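Local coordinates for beta-lactamase-like protein (Koribacter versatilis, PDB 6B9V), which probably acts as a metal-dependent diphosphatase of the PhnP family, with a metallo-beta-lactamase fold, cleaving reactive FAD photoproducts, at residues H83-D88 against H118-I123. Residues are numbered along the deposited sequence; the frame is centred on the assembly and turned at random.
Sequences HILGLD and HVFKYI. With MN (manganese (II) ion), chain C.
F120, at the point where helix 110-119 gives out, meets the type I beta turn from I84 to L87 that follows the metal-binding loop of this metallo-beta-lactamase fold. The turn is closed by the L87 N to I84 O bond (3.1 Å) and leads into helix 87-90. Across from it the chain leaves helical geometry at F120, and a backbone bond from I123 N to F120 O (2.8 Å) ties the chain just beyond the helix. The nearest backbone approach pairs D88 with F120, whose CA atoms are 7.8 Å apart.

The F120 ring is the centre of the contact. Its CA–CB bond already points at the turn, and with CG anti to the carbonyl carbon (chi1 -69°) the ring extends in among I84, L85, L87 and D88. L87 CB lies over one face, 4.2 Å from the F120 centroid, in a CH-pi contact; V119 CG1, from the neighbouring residue, covers the opposite face near its rim. The L85 carbonyl oxygen comes to the ring edge, 3.7 Å from F120 CZ. Further apolar contacts join I84 CD1 to V119 CG2 and L87 CG to I123 CD1 (4.2 Å). I84 also packs on V115 and L116 of helix 110-119.

The D88 carboxylate has its main partner in R91, whose NH1 faces OD1 in a salt bridge. Y122 OH lies 3.2 Å from D88 OD1, a doubtful hydrogen bond because the position of that oxygen is unsure. L85 packs on D88 of the second subunit and V119 on its I123, so the contact borders the dimer interface. The buried packing begins one residue after a metal ligand: H83, its ND1 hydrogen-bonded to D54, joins D82, D178 and H231 around a manganese ion, which its NE2 binds at 2.2 Å.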
loop_
_atom_site.group_PDB
_atom_site.type_symbol
_atom_site.label_atom_id
_atom_site.label_comp_id
_atom_site.label_asym_id
_atom_site.label_seq_id
_atom_site.Cartn_x
_atom_site.Cartn_y
_atom_site.Cartn_z
ATOM N N HIS A 83 -7.081 -1.376 -7.166
ATOM C CA HIS A 83 -7.560 -2.760 -7.127
ATOM C C HIS A 83 -6.444 -3.790 -7.335
ATOM O O HIS A 83 -6.669 -4.985 -7.166
ATOM C CB HIS A 83 -8.661 -2.955 -8.188
ATOM C CG HIS A 83 -9.830 -2.038 -7.990
ATOM N ND1 HIS A 83 -10.987 -2.441 -7.355
ATOM C CD2 HIS A 83 -9.988 -0.719 -8.262
ATOM C CE1 HIS A 83 -11.818 -1.416 -7.271
ATOM N NE2 HIS A 83 -11.242 -0.365 -7.827
ATOM N N ILE A 84 -5.249 -3.334 -7.703
ATOM C CA ILE A 84 -4.158 -4.280 -8.009
ATOM C C ILE A 84 -2.842 -4.036 -7.263
ATOM O O ILE A 84 -2.057 -4.980 -7.117
ATOM C CB ILE A 84 -3.815 -4.322 -9.534
ATOM C CG1 ILE A 84 -3.150 -3.022 -10.005
ATOM C CG2 ILE A 84 -5.056 -4.670 -10.371
ATOM C CD1 ILE A 84 -2.446 -3.133 -11.364
ATOM N N LEU A 85 -2.579 -2.818 -6.781
ATOM C CA LEU A 85 -1.199 -2.557 -6.298
ATOM C C LEU A 85 -0.750 -3.422 -5.103
ATOM O O LEU A 85 0.461 -3.558 -4.855
ATOM C CB LEU A 85 -1.020 -1.076 -5.942
ATOM C CG LEU A 85 -0.785 -0.175 -7.157
ATOM C CD1 LEU A 85 -0.584 1.283 -6.759
ATOM C CD2 LEU A 85 0.374 -0.671 -8.042
ATOM N N GLY A 86 -1.692 -4.034 -4.386
ATOM C CA GLY A 86 -1.352 -4.876 -3.236
ATOM C C GLY A 86 -0.835 -6.285 -3.540
ATOM O O GLY A 86 -0.487 -7.090 -2.627
ATOM N N LEU A 87 -0.771 -6.598 -4.832
ATOM C CA LEU A 87 -0.359 -7.947 -5.221
ATOM C C LEU A 87 1.072 -8.197 -4.728
ATOM O O LEU A 87 1.419 -9.315 -4.339
ATOM C CB LEU A 87 -0.461 -8.149 -6.739
ATOM C CG LEU A 87 -0.027 -9.537 -7.226
ATOM C CD1 LEU A 87 -0.916 -10.615 -6.610
ATOM C CD2 LEU A 87 -0.059 -9.624 -8.760
ATOM N N ASP A 88 1.888 -7.148 -4.726
ATOM C CA ASP A 88 3.246 -7.245 -4.191
ATOM C C ASP A 88 3.210 -7.824 -2.771
ATOM O O ASP A 88 4.031 -8.681 -2.399
ATOM C CB ASP A 88 3.920 -5.861 -4.202
ATOM C CG ASP A 88 5.234 -5.847 -3.450
ATOM O OD1 ASP A 88 6.183 -6.496 -3.929
ATOM O OD2 ASP A 88 5.316 -5.182 -2.391
ATOM N N HIS A 118 2.083 -6.584 -16.939
ATOM C CA HIS A 118 2.953 -5.451 -17.249
ATOM C C HIS A 118 3.523 -4.811 -15.976
ATOM O O HIS A 118 4.745 -4.695 -15.810
ATOM C CB HIS A 118 2.188 -4.412 -18.076
ATOM C CG HIS A 118 2.954 -3.151 -18.317
ATOM N ND1 HIS A 118 3.875 -3.023 -19.333
ATOM C CD2 HIS A 118 2.939 -1.963 -17.668
ATOM C CE1 HIS A 118 4.390 -1.807 -19.306
ATOM N NE2 HIS A 118 3.838 -1.143 -18.306
ATOM N N VAL A 119 2.633 -4.414 -15.071
ATOM C CA VAL A 119 3.014 -3.739 -13.840
ATOM C C VAL A 119 3.872 -4.633 -12.953
ATOM O O VAL A 119 4.852 -4.176 -12.368
ATOM C CB VAL A 119 1.780 -3.279 -13.040
ATOM C CG1 VAL A 119 2.180 -2.781 -11.653
ATOM C CG2 VAL A 119 1.024 -2.188 -13.795
ATOM N N PHE A 120 3.504 -5.905 -12.852
ATOM C CA PHE A 120 4.206 -6.818 -11.960
ATOM C C PHE A 120 5.014 -7.817 -12.761
ATOM O O PHE A 120 5.066 -8.999 -12.426
ATOM C CB PHE A 120 3.229 -7.536 -11.030
ATOM C CG PHE A 120 2.608 -6.630 -10.001
ATOM C CD1 PHE A 120 3.366 -6.152 -8.937
ATOM C CD2 PHE A 120 1.285 -6.239 -10.109
ATOM C CE1 PHE A 120 2.810 -5.308 -7.991
ATOM C CE2 PHE A 120 0.720 -5.394 -9.166
ATOM C CZ PHE A 120 1.481 -4.931 -8.105
ATOM N N LYS A 121 5.653 -7.319 -13.814
ATOM C CA LYS A 121 6.527 -8.139 -14.648
ATOM C C LYS A 121 7.629 -8.843 -13.839
ATOM O O LYS A 121 8.082 -9.925 -14.216
ATOM C CB LYS A 121 7.148 -7.279 -15.747
ATOM C CG LYS A 121 7.666 -8.071 -16.925
ATOM C CD LYS A 121 8.497 -7.193 -17.841
ATOM C CE LYS A 121 8.976 -7.967 -19.057
ATOM N NZ LYS A 121 9.865 -7.134 -19.920
ATOM N N TYR A 122 8.048 -8.234 -12.729
ATOM C CA TYR A 122 9.077 -8.827 -11.871
ATOM C C TYR A 122 8.541 -10.009 -11.059
ATOM O O TYR A 122 9.317 -10.805 -10.537
ATOM C CB TYR A 122 9.677 -7.772 -10.928
ATOM C CG TYR A 122 8.719 -7.238 -9.881
ATOM C CD1 TYR A 122 8.649 -7.809 -8.617
ATOM C CD2 TYR A 122 7.889 -6.159 -10.160
ATOM C CE1 TYR A 122 7.766 -7.318 -7.658
ATOM C CE2 TYR A 122 7.009 -5.664 -9.212
ATOM C CZ TYR A 122 6.951 -6.245 -7.967
ATOM O OH TYR A 122 6.078 -5.745 -7.032
ATOM N N ILE A 123 7.220 -10.122 -10.950
ATOM C CA ILE A 123 6.612 -11.246 -10.241
ATOM C C ILE A 123 6.447 -12.443 -11.174
ATOM O O ILE A 123 6.677 -13.588 -10.784
ATOM C CB ILE A 123 5.238 -10.876 -9.641
ATOM C CG1 ILE A 123 5.408 -9.899 -8.478
ATOM C CG2 ILE A 123 4.487 -12.121 -9.163
ATOM C CD1 ILE A 123 4.116 -9.605 -7.731
HETATM MN MN MN C . -11.806 1.739 -7.936
#